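Local coordinates for protein leucyl-trna synthetase (Plasmodium falciparum, PDB 5FOC) that probably removes wrongly attached amino acids from tRNA(Leu) by hydrolysing the ester bond, being the editing domain of the ligase that joins leucine to this tRNA, at residues 5-10 and 358-363; 142-147 and 242-247; 149-154 and 174-179; 257-262 and 292-297. The protein carries 2 engineered substitutions. All blocks are in the same frame, centred on the assembly; numbering follows the deposited sequence.

Interaction 1. Residues 5-10 and 358-363. Engineered in segment 5-10: Ser5 (natural residue Cys).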
loop_
_atom_site.group_PDB
_atom_site.type_symbol
_atom_site.label_atom_id
_atom_site.label_comp_id
_atom_site.label_asym_id
_atom_site.label_seq_id
_atom_site.Cartn_x
_atom_site.Cartn_y
_atom_site.Cartn_z
ATOM N N SER A 5 -18.598 -10.108 4.456
ATOM C CA SER A 5 -17.778 -8.872 4.747
ATOM C C SER A 5 -16.361 -9.141 5.289
ATOM O O SER A 5 -16.142 -9.336 6.484
ATOM C CB SER A 5 -18.513 -7.930 5.710
ATOM O OG SER A 5 -17.697 -6.804 6.018
ATOM N N GLN A 6 -15.398 -9.111 4.388
ATOM C CA GLN A 6 -14.004 -9.417 4.700
ATOM C C GLN A 6 -13.323 -8.218 5.455
ATOM O O GLN A 6 -13.498 -7.084 5.054
ATOM C CB GLN A 6 -13.303 -9.706 3.369
ATOM C CG GLN A 6 -11.853 -10.125 3.434
ATOM C CD GLN A 6 -11.639 -11.361 4.275
ATOM O OE1 GLN A 6 -11.779 -12.482 3.786
ATOM N NE2 GLN A 6 -11.300 -11.164 5.555
ATOM N N GLU A 7 -12.656 -8.490 6.583
ATOM C CA GLU A 7 -11.955 -7.471 7.336
ATOM C C GLU A 7 -10.498 -7.475 6.809
ATOM O O GLU A 7 -9.896 -8.531 6.633
ATOM C CB GLU A 7 -12.002 -7.742 8.834
ATOM C CG GLU A 7 -11.214 -6.732 9.642
ATOM C CD GLU A 7 -11.445 -6.823 11.129
ATOM O OE1 GLU A 7 -12.487 -6.321 11.588
ATOM O OE2 GLU A 7 -10.578 -7.399 11.853
ATOM N N TYR A 8 -9.996 -6.287 6.500
ATOM C CA TYR A 8 -8.605 -6.086 6.061
ATOM C C TYR A 8 -7.905 -5.291 7.136
ATOM O O TYR A 8 -8.546 -4.513 7.865
ATOM C CB TYR A 8 -8.563 -5.311 4.744
ATOM C CG TYR A 8 -9.213 -6.024 3.584
ATOM C CD1 TYR A 8 -10.619 -5.961 3.407
ATOM C CD2 TYR A 8 -8.503 -6.870 2.764
ATOM C CE1 TYR A 8 -11.215 -6.641 2.360
ATOM C CE2 TYR A 8 -9.077 -7.541 1.705
ATOM C CZ TYR A 8 -10.470 -7.449 1.544
ATOM O OH TYR A 8 -10.995 -8.119 0.491
ATOM N N THR A 9 -6.563 -5.407 7.182
ATOM C CA THR A 9 -5.762 -4.528 8.015
ATOM C C THR A 9 -5.056 -3.590 7.034
ATOM O O THR A 9 -4.491 -4.047 6.071
ATOM C CB THR A 9 -4.737 -5.272 8.869
ATOM O OG1 THR A 9 -5.387 -6.231 9.682
ATOM C CG2 THR A 9 -4.010 -4.291 9.783
ATOM N N LEU A 10 -5.322 -2.320 7.186
ATOM C CA LEU A 10 -4.589 -1.287 6.439
ATOM C C LEU A 10 -3.369 -0.855 7.240
ATOM O O LEU A 10 -3.450 -0.564 8.420
ATOM C CB LEU A 10 -5.472 -0.074 6.133
ATOM C CG LEU A 10 -6.843 -0.348 5.512
ATOM C CD1 LEU A 10 -7.513 0.969 5.176
ATOM C CD2 LEU A 10 -6.740 -1.274 4.322
ATOM N N LEU A 358 -3.304 -10.665 17.546
ATOM C CA LEU A 358 -2.467 -9.776 18.326
ATOM C C LEU A 358 -1.900 -8.700 17.436
ATOM O O LEU A 358 -1.896 -7.533 17.816
ATOM C CB LEU A 358 -1.314 -10.524 19.010
ATOM C CG LEU A 358 -1.681 -11.460 20.151
ATOM C CD1 LEU A 358 -0.416 -12.034 20.733
ATOM C CD2 LEU A 358 -2.449 -10.761 21.268
ATOM N N ALA A 359 -1.445 -9.091 16.242
ATOM C CA ALA A 359 -0.815 -8.137 15.313
ATOM C C ALA A 359 -1.824 -7.076 14.856
ATOM O O ALA A 359 -1.506 -5.886 14.791
ATOM C CB ALA A 359 -0.203 -8.857 14.133
ATOM N N LYS A 360 -3.053 -7.507 14.574
ATOM C CA LYS A 360 -4.143 -6.550 14.317
ATOM C C LYS A 360 -4.328 -5.559 15.458
ATOM O O LYS A 360 -4.421 -4.354 15.211
ATOM C CB LYS A 360 -5.469 -7.256 14.081
ATOM C CG LYS A 360 -5.658 -7.702 12.675
ATOM C CD LYS A 360 -7.096 -8.259 12.569
ATOM C CE LYS A 360 -7.410 -8.661 11.146
ATOM N NZ LYS A 360 -8.715 -9.349 11.059
ATOM N N GLN A 361 -4.389 -6.089 16.694
ATOM C CA GLN A 361 -4.471 -5.273 17.910
ATOM C C GLN A 361 -3.307 -4.266 18.027
ATOM O O GLN A 361 -3.548 -3.090 18.295
ATOM C CB GLN A 361 -4.543 -6.154 19.186
ATOM C CG GLN A 361 -5.863 -6.940 19.314
ATOM C CD GLN A 361 -5.885 -7.921 20.479
ATOM O OE1 GLN A 361 -4.984 -7.940 21.317
ATOM N NE2 GLN A 361 -6.940 -8.741 20.542
ATOM N N ASN A 362 -2.069 -4.722 17.794
ATOM C CA ASN A 362 -0.887 -3.914 18.053
ATOM C C ASN A 362 -0.798 -2.840 17.009
ATOM O O ASN A 362 -0.503 -1.674 17.327
ATOM C CB ASN A 362 0.389 -4.773 18.067
ATOM C CG ASN A 362 0.463 -5.711 19.275
ATOM O OD1 ASN A 362 -0.052 -5.406 20.367
ATOM N ND2 ASN A 362 1.125 -6.855 19.094
ATOM N N ILE A 363 -1.070 -3.222 15.761
ATOM C CA ILE A 363 -1.011 -2.255 14.659
ATOM C C ILE A 363 -1.985 -1.112 14.890
ATOM O O ILE A 363 -1.600 0.061 14.742
ATOM C CB ILE A 363 -1.266 -2.917 13.305
ATOM C CG1 ILE A 363 -0.078 -3.815 12.961
ATOM C CG2 ILE A 363 -1.597 -1.879 12.216
ATOM C CD1 ILE A 363 -0.261 -4.701 11.753
HETATM O O HOH W 1 -8.289 -9.629 8.234
#
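Lys360 reaches from helix 352-365 across Thr9 to the carboxylate of Glu7, and its long side chain makes most of the helix side of this contact. The close part lies in the middle. Thr9 CB points at the helix, and the hydroxyl, OG1, rests against the lysine methylenes, 3.3 Å from Lys360 CG and 3.5 Å from Lys360 CE. The other branch of the threonine, CG2, lies anti to the backbone N (OG1 at chi1 -57°) and meets Ile363 CG2 at 4.2 Å, a lighter, purely apolar touch on buried ground.

Toward the start of the strand the character changes, and both charged residues are partly exposed. Beyond CG the lysine is fully extended, which carries NZ to 2.8 Å from Glu7 OE2 in a salt bridge. The ammonium approaches on the anti side of the carboxylate, 19° out of its plane. A water accepts from Lys360 NZ at 2.9 Å and donates to Glu7 O, tying the same nitrogen to the strand backbone.

The strand itself is fastened on the sheet by backbone bonds of Tyr8 with Tyr372 and Thr9 with Thr127. The axes of strand 7-10 and helix 358-363 pass 9.7 Å apart at 48°. This is helix-on-sheet packing of an alpha/beta domain, with a salt bridge at the margin of the apolar layer.

Interaction 2. Residues 142-147 and 242-247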
loop_
_atom_site.group_PDB
_atom_site.type_symbol
_atom_site.label_atom_id
_atom_site.label_comp_id
_atom_site.label_asym_id
_atom_site.label_seq_id
_atom_site.Cartn_x
_atom_site.Cartn_y
_atom_site.Cartn_z
ATOM N N ASN A 142 -1.063 -1.135 -8.639
ATOM C CA ASN A 142 -1.411 -1.458 -10.000
ATOM C C ASN A 142 -0.995 -0.323 -10.914
ATOM O O ASN A 142 -1.539 0.749 -10.784
ATOM C CB ASN A 142 -2.910 -1.762 -10.124
ATOM C CG ASN A 142 -3.297 -2.288 -11.491
ATOM O OD1 ASN A 142 -2.775 -1.895 -12.519
ATOM N ND2 ASN A 142 -4.247 -3.209 -11.499
ATOM N N PRO A 143 -0.002 -0.549 -11.806
ATOM C CA PRO A 143 0.565 0.581 -12.578
ATOM C C PRO A 143 -0.411 1.186 -13.610
ATOM O O PRO A 143 -0.285 2.337 -14.001
ATOM C CB PRO A 143 1.765 -0.076 -13.276
ATOM C CG PRO A 143 1.362 -1.512 -13.447
ATOM C CD PRO A 143 0.612 -1.831 -12.197
ATOM N N ASN A 144 -1.438 0.423 -13.988
ATOM C CA ASN A 144 -2.344 0.797 -15.049
ATOM C C ASN A 144 -3.612 1.498 -14.584
ATOM O O ASN A 144 -4.454 1.842 -15.417
ATOM C CB ASN A 144 -2.680 -0.487 -15.839
ATOM C CG ASN A 144 -1.454 -1.024 -16.572
ATOM O OD1 ASN A 144 -0.688 -0.249 -17.108
ATOM N ND2 ASN A 144 -1.259 -2.318 -16.580
ATOM N N GLU A 145 -3.774 1.666 -13.273
ATOM C CA GLU A 145 -5.010 2.199 -12.683
ATOM C C GLU A 145 -4.711 3.495 -11.948
ATOM O O GLU A 145 -3.569 3.733 -11.477
ATOM C CB GLU A 145 -5.613 1.179 -11.718
ATOM C CG GLU A 145 -5.903 -0.173 -12.367
ATOM C CD GLU A 145 -7.057 -0.187 -13.344
ATOM O OE1 GLU A 145 -7.849 0.764 -13.420
ATOM O OE2 GLU A 145 -7.168 -1.196 -14.064
ATOM N N TYR A 146 -5.723 4.326 -11.857
ATOM C CA TYR A 146 -5.689 5.552 -11.103
ATOM C C TYR A 146 -5.768 5.372 -9.591
ATOM O O TYR A 146 -6.529 4.577 -9.058
ATOM C CB TYR A 146 -6.819 6.462 -11.541
ATOM C CG TYR A 146 -6.601 7.111 -12.869
ATOM C CD1 TYR A 146 -5.639 8.103 -13.004
ATOM C CD2 TYR A 146 -7.366 6.801 -13.977
ATOM C CE1 TYR A 146 -5.422 8.713 -14.220
ATOM C CE2 TYR A 146 -7.175 7.424 -15.198
ATOM C CZ TYR A 146 -6.185 8.406 -15.291
ATOM O OH TYR A 146 -6.010 9.022 -16.486
ATOM N N TYR A 147 -4.968 6.151 -8.881
ATOM C CA TYR A 147 -5.066 6.235 -7.436
ATOM C C TYR A 147 -5.430 7.646 -7.039
ATOM O O TYR A 147 -5.020 8.613 -7.701
ATOM C CB TYR A 147 -3.789 5.723 -6.742
ATOM C CG TYR A 147 -3.640 4.237 -6.892
ATOM C CD1 TYR A 147 -3.129 3.681 -8.062
ATOM C CD2 TYR A 147 -4.113 3.364 -5.898
ATOM C CE1 TYR A 147 -3.030 2.313 -8.222
ATOM C CE2 TYR A 147 -3.972 2.008 -6.035
ATOM C CZ TYR A 147 -3.473 1.472 -7.200
ATOM O OH TYR A 147 -3.394 0.107 -7.366
ATOM N N PRO A 242 5.361 -2.559 -9.629
ATOM C CA PRO A 242 4.082 -2.791 -10.320
ATOM C C PRO A 242 3.586 -4.233 -10.230
ATOM O O PRO A 242 4.321 -5.161 -10.466
ATOM C CB PRO A 242 4.400 -2.418 -11.749
ATOM C CG PRO A 242 5.828 -2.832 -11.908
ATOM C CD PRO A 242 6.483 -2.476 -10.594
ATOM N N MET A 243 2.283 -4.373 -9.906
ATOM C CA MET A 243 1.622 -5.681 -9.878
ATOM C C MET A 243 0.288 -5.485 -10.579
ATOM O O MET A 243 -0.618 -4.864 -10.029
ATOM C CB MET A 243 1.479 -6.161 -8.457
ATOM C CG MET A 243 0.716 -7.494 -8.297
ATOM S SD MET A 243 0.459 -7.981 -6.568
ATOM C CE MET A 243 1.612 -9.315 -6.341
ATOM N N THR A 244 0.207 -5.960 -11.832
ATOM C CA THR A 244 -0.989 -5.741 -12.674
ATOM C C THR A 244 -2.181 -6.563 -12.267
ATOM O O THR A 244 -3.265 -6.302 -12.772
ATOM C CB THR A 244 -0.709 -6.010 -14.162
ATOM O OG1 THR A 244 -0.290 -7.380 -14.360
ATOM C CG2 THR A 244 0.342 -5.042 -14.640
ATOM N N THR A 245 -1.988 -7.539 -11.382
ATOM C CA THR A 245 -3.087 -8.463 -10.959
ATOM C C THR A 245 -3.856 -7.890 -9.780
ATOM O O THR A 245 -4.865 -8.451 -9.384
ATOM C CB THR A 245 -2.516 -9.812 -10.518
ATOM O OG1 THR A 245 -1.417 -9.564 -9.600
ATOM C CG2 THR A 245 -2.017 -10.571 -11.696
ATOM N N ILE A 246 -3.395 -6.794 -9.187
ATOM C CA ILE A 246 -4.159 -6.109 -8.129
ATOM C C ILE A 246 -5.560 -5.734 -8.664
ATOM O O ILE A 246 -5.686 -5.066 -9.679
ATOM C CB ILE A 246 -3.424 -4.857 -7.607
ATOM C CG1 ILE A 246 -2.260 -5.346 -6.781
ATOM C CG2 ILE A 246 -4.354 -3.959 -6.807
ATOM C CD1 ILE A 246 -1.297 -4.218 -6.455
ATOM N N LYS A 247 -6.601 -6.210 -7.974
ATOM C CA LYS A 247 -7.968 -5.932 -8.380
ATOM C C LYS A 247 -8.481 -4.637 -7.769
ATOM O O LYS A 247 -8.472 -4.472 -6.542
ATOM C CB LYS A 247 -8.891 -7.091 -7.929
ATOM C CG LYS A 247 -8.613 -8.428 -8.611
ATOM C CD LYS A 247 -8.844 -8.398 -10.129
ATOM C CE LYS A 247 -8.362 -9.676 -10.835
ATOM N NZ LYS A 247 -6.848 -9.750 -10.826
#
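Asn142 reaches across to Ile246 by a hydrogen bond: Asn142 ND2 donates to Ile246 O at 3.0 Å, with an N-H...O angle of 145°. The donor lies in the carbonyl plane, on a lone pair, and the acceptor lies in the plane of the amide. A chi1 of -172°, which sets CG opposite the backbone N, swings the asparagine amide over to the other loop. Its other end faces home, where Asn142 OD1 accepts from Asn144 N at 3.1 Å. One flat group is thus held from both ends, which should fix its rotation. A weaker polar contact runs alongside, the CA-H of Asn142 facing Met243 O at a CA-O distance of 3.5 Å.

The apolar contacts centre on Pro143. Its CG lies 3.6 Å from Pro242 CB, the two side chains crossing at about a right angle, and 3.9 Å from the methyl CG2 of Thr244. On the other flank Asn142 CB packs 4.0 Å from Ile246 CB. The Thr244 hydroxyl is engaged separately, by Tyr320.

Tyr147 supports the asparagine from its own segment. Its OH accepts from Asn142 N at 2.9 Å and also bonds to Gly253 O, farther along the loop that holds 242-247.

Asn142 to Glu145 and Met243 to Ile246 each form a type I beta turn. They follow the parallel neighbours 138-141 and 238-242, and the arrangement is an Asx turn whose asparagine bridges to a second turn at the same end of the sheet.

Interaction 3. Residues 149-154 and 174-179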
loop_
_atom_site.group_PDB
_atom_site.type_symbol
_atom_site.label_atom_id
_atom_site.label_comp_id
_atom_site.label_asym_id
_atom_site.label_seq_id
_atom_site.Cartn_x
_atom_site.Cartn_y
_atom_site.Cartn_z
ATOM N N LEU A 149 -5.663 10.814 -4.127
ATOM C CA LEU A 149 -5.020 11.434 -2.968
ATOM C C LEU A 149 -6.114 12.220 -2.250
ATOM O O LEU A 149 -6.772 13.046 -2.871
ATOM C CB LEU A 149 -3.879 12.427 -3.393
ATOM C CG LEU A 149 -2.600 11.720 -3.800
ATOM C CD1 LEU A 149 -2.701 10.828 -5.009
ATOM C CD2 LEU A 149 -1.604 12.838 -4.077
ATOM N N THR A 150 -6.240 11.977 -0.939
ATOM C CA THR A 150 -7.240 12.601 -0.089
ATOM C C THR A 150 -6.732 12.704 1.364
ATOM O O THR A 150 -5.942 11.851 1.839
ATOM C CB THR A 150 -8.572 11.808 -0.118
ATOM O OG1 THR A 150 -9.579 12.667 0.383
ATOM C CG2 THR A 150 -8.483 10.580 0.702
ATOM N N LEU A 151 -7.166 13.747 2.051
ATOM C CA LEU A 151 -6.719 14.036 3.401
ATOM C C LEU A 151 -7.518 13.233 4.422
ATOM O O LEU A 151 -8.742 13.047 4.213
ATOM C CB LEU A 151 -6.835 15.540 3.685
ATOM C CG LEU A 151 -5.798 16.516 3.037
ATOM C CD1 LEU A 151 -6.303 17.937 3.097
ATOM C CD2 LEU A 151 -4.513 16.326 3.807
ATOM N N GLY A 152 -6.887 12.709 5.450
ATOM C CA GLY A 152 -7.621 11.938 6.456
ATOM C C GLY A 152 -6.967 12.000 7.803
ATOM O O GLY A 152 -5.903 12.665 7.997
ATOM N N PHE A 153 -7.567 11.268 8.716
ATOM C CA PHE A 153 -7.199 11.300 10.105
ATOM C C PHE A 153 -6.152 10.249 10.428
ATOM O O PHE A 153 -6.109 9.165 9.816
ATOM C CB PHE A 153 -8.433 11.025 10.964
ATOM C CG PHE A 153 -9.590 11.978 10.707
ATOM C CD1 PHE A 153 -9.523 13.283 11.179
ATOM C CD2 PHE A 153 -10.718 11.580 10.001
ATOM C CE1 PHE A 153 -10.522 14.191 10.953
ATOM C CE2 PHE A 153 -11.770 12.484 9.793
ATOM C CZ PHE A 153 -11.669 13.792 10.261
ATOM N N ASP A 154 -5.340 10.571 11.438
ATOM C CA ASP A 154 -4.291 9.672 11.901
ATOM C C ASP A 154 -4.844 8.564 12.766
ATOM O O ASP A 154 -4.260 7.481 12.810
ATOM C CB ASP A 154 -3.195 10.440 12.665
ATOM C CG ASP A 154 -1.898 9.645 12.782
ATOM O OD1 ASP A 154 -1.313 9.274 11.727
ATOM O OD2 ASP A 154 -1.478 9.382 13.931
ATOM N N GLU A 174 -11.878 23.136 6.977
ATOM C CA GLU A 174 -11.873 22.246 8.128
ATOM C C GLU A 174 -11.029 20.995 7.875
ATOM O O GLU A 174 -10.309 20.576 8.752
ATOM C CB GLU A 174 -13.295 21.874 8.565
ATOM C CG GLU A 174 -14.007 23.027 9.244
ATOM C CD GLU A 174 -15.483 22.775 9.449
ATOM O OE1 GLU A 174 -16.060 21.807 8.842
ATOM O OE2 GLU A 174 -16.066 23.573 10.230
ATOM N N ILE A 175 -11.112 20.416 6.688
ATOM C CA ILE A 175 -10.317 19.212 6.335
ATOM C C ILE A 175 -8.812 19.517 6.350
ATOM O O ILE A 175 -8.016 18.778 6.955
ATOM C CB ILE A 175 -10.707 18.628 4.954
ATOM C CG1 ILE A 175 -12.167 18.136 5.047
ATOM C CG2 ILE A 175 -9.819 17.463 4.518
ATOM C CD1 ILE A 175 -12.807 17.778 3.720
ATOM N N ILE A 176 -8.476 20.655 5.775
ATOM C CA ILE A 176 -7.083 21.070 5.745
ATOM C C ILE A 176 -6.573 21.297 7.171
ATOM O O ILE A 176 -5.404 20.971 7.484
ATOM C CB ILE A 176 -6.930 22.309 4.835
ATOM C CG1 ILE A 176 -7.188 21.953 3.359
ATOM C CG2 ILE A 176 -5.513 22.830 4.886
ATOM C CD1 ILE A 176 -7.371 23.154 2.433
ATOM N N ASN A 177 -7.405 21.901 8.025
ATOM C CA ASN A 177 -7.026 22.174 9.409
ATOM C C ASN A 177 -7.074 21.006 10.383
ATOM O O ASN A 177 -6.557 21.116 11.517
ATOM C CB ASN A 177 -7.868 23.324 9.945
ATOM C CG ASN A 177 -7.617 24.623 9.186
ATOM O OD1 ASN A 177 -6.564 24.794 8.623
ATOM N ND2 ASN A 177 -8.600 25.520 9.159
ATOM N N SER A 178 -7.706 19.896 9.973
ATOM C CA SER A 178 -7.938 18.817 10.907
ATOM C C SER A 178 -7.306 17.467 10.551
ATOM O O SER A 178 -7.142 16.612 11.430
ATOM C CB SER A 178 -9.422 18.629 11.075
ATOM O OG SER A 178 -10.086 19.824 11.418
ATOM N N CYS A 179 -6.958 17.271 9.285
ATOM C CA CYS A 179 -6.538 15.974 8.763
ATOM C C CYS A 179 -5.031 16.003 8.463
ATOM O O CYS A 179 -4.585 16.693 7.502
ATOM C CB CYS A 179 -7.313 15.669 7.495
ATOM S SG CYS A 179 -9.067 15.457 7.795
#
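Leu151 packs on Ile175 and Cys179, and Phe153 on Cys179, in an apolar strand-to-helix contact that ends in a cysteine sulfur-aromatic pair. It joins the end of strand 146-152 to the last turn of helix 172-178 in an alpha/beta arrangement: just past this helix the chain enters strand 181-185, the antiparallel neighbour of 146-152. The contact is thus set where the helix hands over to the sheet, and the backbones come closest at Gly152 and Cys179.

Leu151 does the packing on the helix side. Its CB sits 3.6 Å from Ile175 CG2 and 3.8 Å from Cys179 CB, while the methyl CD1 reaches on to Ile176 CG1 at 4.1 Å. The second methyl, CD2, turns instead to the backbone, 3.7 Å from Cys179 O. Ile176 directs its CB away from the strand and packs on Leu105 and Ile109 of helix 103-109, so this residue also joins the helix to helix 103-109.

The helix closes with Ile175 O accepting from both Ser178 N and Cys179 N, and Lys119 NZ bonds to Ile176 O and Cys179 O, where its positive charge may offset the negative end of the helix dipole. Cys179 is the first residue to leave helical geometry. Its CB points at the strand and lies 3.4 Å from Gly152 O. A chi1 of -65° turns the sulfur over one face of the Phe153 ring, displaced toward the rim: Cys179 SG lies 4.0 Å from the centroid of the Phe153 ring, 24° off its normal, and nearest to CE1.

Interaction 4. Residues 257-262 and 292-297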
loop_
_atom_site.group_PDB
_atom_site.type_symbol
_atom_site.label_atom_id
_atom_site.label_comp_id
_atom_site.label_asym_id
_atom_site.label_seq_id
_atom_site.Cartn_x
_atom_site.Cartn_y
_atom_site.Cartn_z
ATOM N N CYS A 257 4.338 -6.123 -0.185
ATOM C CA CYS A 257 5.007 -7.248 -0.755
ATOM C C CYS A 257 5.741 -7.918 0.401
ATOM O O CYS A 257 6.600 -7.279 1.045
ATOM C CB CYS A 257 6.027 -6.808 -1.829
ATOM S SG CYS A 257 6.989 -8.178 -2.459
ATOM N N VAL A 258 5.391 -9.170 0.720
ATOM C CA VAL A 258 6.163 -9.996 1.626
ATOM C C VAL A 258 6.549 -11.246 0.894
ATOM O O VAL A 258 5.880 -12.280 1.018
ATOM C CB VAL A 258 5.445 -10.357 2.947
ATOM C CG1 VAL A 258 6.390 -11.062 3.932
ATOM C CG2 VAL A 258 4.876 -9.129 3.579
ATOM N N SER A 259 7.643 -11.205 0.146
ATOM C CA SER A 259 7.959 -12.264 -0.798
ATOM C C SER A 259 8.338 -13.597 -0.162
ATOM O O SER A 259 8.175 -14.654 -0.787
ATOM C CB SER A 259 8.974 -11.832 -1.838
ATOM O OG SER A 259 10.155 -11.421 -1.172
ATOM N N SER A 260 8.756 -13.567 1.092
ATOM C CA SER A 260 9.062 -14.788 1.820
ATOM C C SER A 260 7.831 -15.608 2.124
ATOM O O SER A 260 7.941 -16.800 2.132
ATOM C CB SER A 260 9.764 -14.482 3.150
ATOM O OG SER A 260 9.065 -13.534 3.910
ATOM N N ASP A 261 6.738 -14.920 2.428
ATOM C CA ASP A 261 5.563 -15.570 3.046
ATOM C C ASP A 261 4.334 -15.617 2.186
ATOM O O ASP A 261 3.274 -16.196 2.639
ATOM C CB ASP A 261 5.243 -14.829 4.306
ATOM C CG ASP A 261 6.360 -14.946 5.356
ATOM O OD1 ASP A 261 7.078 -15.974 5.379
ATOM O OD2 ASP A 261 6.438 -14.034 6.202
ATOM N N SER A 262 4.419 -15.113 0.970
ATOM C CA SER A 262 3.298 -15.081 0.037
ATOM C C SER A 262 3.762 -15.521 -1.332
ATOM O O SER A 262 4.725 -14.973 -1.869
ATOM C CB SER A 262 2.684 -13.702 -0.049
ATOM O OG SER A 262 1.975 -13.520 -1.259
ATOM N N ASN A 292 15.973 -6.480 -2.465
ATOM C CA ASN A 292 15.632 -6.401 -1.044
ATOM C C ASN A 292 15.211 -7.796 -0.600
ATOM O O ASN A 292 14.389 -8.461 -1.285
ATOM C CB ASN A 292 14.453 -5.458 -0.757
ATOM C CG ASN A 292 14.768 -4.014 -0.958
ATOM O OD1 ASN A 292 15.991 -3.628 -1.084
ATOM N ND2 ASN A 292 13.758 -3.170 -0.952
ATOM N N ASN A 293 15.726 -8.213 0.547
ATOM C CA ASN A 293 15.353 -9.475 1.214
ATOM C C ASN A 293 14.110 -9.280 2.040
ATOM O O ASN A 293 13.965 -8.240 2.694
ATOM C CB ASN A 293 16.470 -9.919 2.183
ATOM C CG ASN A 293 16.243 -11.314 2.754
ATOM O OD1 ASN A 293 16.506 -12.314 2.096
ATOM N ND2 ASN A 293 15.724 -11.382 3.965
ATOM N N SER A 294 13.234 -10.300 2.038
ATOM C CA SER A 294 12.050 -10.372 2.899
ATOM C C SER A 294 12.284 -11.379 4.013
ATOM O O SER A 294 12.488 -12.538 3.726
ATOM C CB SER A 294 10.933 -10.840 2.030
ATOM O OG SER A 294 9.759 -11.096 2.848
ATOM N N GLU A 295 12.317 -10.927 5.265
ATOM C CA GLU A 295 12.577 -11.792 6.382
ATOM C C GLU A 295 11.283 -12.619 6.596
ATOM O O GLU A 295 10.264 -12.036 6.813
ATOM C CB GLU A 295 12.868 -11.000 7.639
ATOM C CG GLU A 295 13.286 -11.843 8.823
ATOM C CD GLU A 295 14.696 -12.371 8.713
ATOM O OE1 GLU A 295 15.614 -11.595 8.295
ATOM O OE2 GLU A 295 14.871 -13.571 9.036
ATOM N N SER A 296 11.399 -13.927 6.500
ATOM C CA SER A 296 10.217 -14.827 6.652
ATOM C C SER A 296 9.724 -14.767 8.091
ATOM O O SER A 296 10.505 -14.868 9.064
ATOM C CB SER A 296 10.596 -16.242 6.272
ATOM O OG SER A 296 9.428 -17.069 6.241
ATOM N N CYS A 297 8.416 -14.556 8.224
ATOM C CA CYS A 297 7.745 -14.413 9.519
ATOM C C CYS A 297 7.035 -15.697 9.995
ATOM O O CYS A 297 6.713 -15.765 11.161
ATOM C CB CYS A 297 6.709 -13.267 9.476
ATOM S SG CYS A 297 7.524 -11.673 9.139
#
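Ser294 is the first residue of 292-297 to engage the other loop, and its hydroxyl is a small hub. Pointing CB at segment 257-262 with OG anti to its backbone N (chi1 173°), it accepts from Ser260 N at 3.2 Å (159° at the hydrogen) and lies 2.7 Å from Ser260 OG. Gly135 O is a further partner of the same hydroxyl. The flank of Ser294 touches Ser259, whose OG is bound by Asn137.

At Glu295 the backbone carbonyl makes at most a weak bond to Ser260 OG; Glu295 points its CB away from the other loop, and its carboxylate forms a salt bridge with Lys234. Ser296 and Cys297 then share Asp261. Ser296 OG donates to Asp261 OD1 at 2.7 Å, and Cys297 N to Asp261 OD2 at 2.9 Å. Each carboxylate oxygen uses its syn lone pair, so the two donors sit side by side in a fork that fixes the carboxylate. Ser296 OG also bonds to Asn306 N.

This buried serine and aspartate network ties the loop leading into helix 263-274, with Ser262 at its N-cap position, to the loop before strand 298-299. The former loop probably borders the editing pocket, as the equivalent region does in related enzymes.

Interactions 1, 2 and 3 reach the central mixed sheet of the editing domain, and interaction 4 joins loops beside it. Interaction 1 joins segments near the chain's two ends, and the other three fall within that span. Interactions 2 and 3 share strand 146-152, one at each end, with centres about 25 Å apart; along the chain interaction 3 is completed before the second half of interaction 2 arrives. Interaction 4 follows, its centre about 20 Å from that of interaction 2. Interactions 3 and 4 lie farthest apart, about 33 Å between centres and on opposite sides of the chain's centre. The N-terminal strand and C-terminal helix thus close the editing domain on itself.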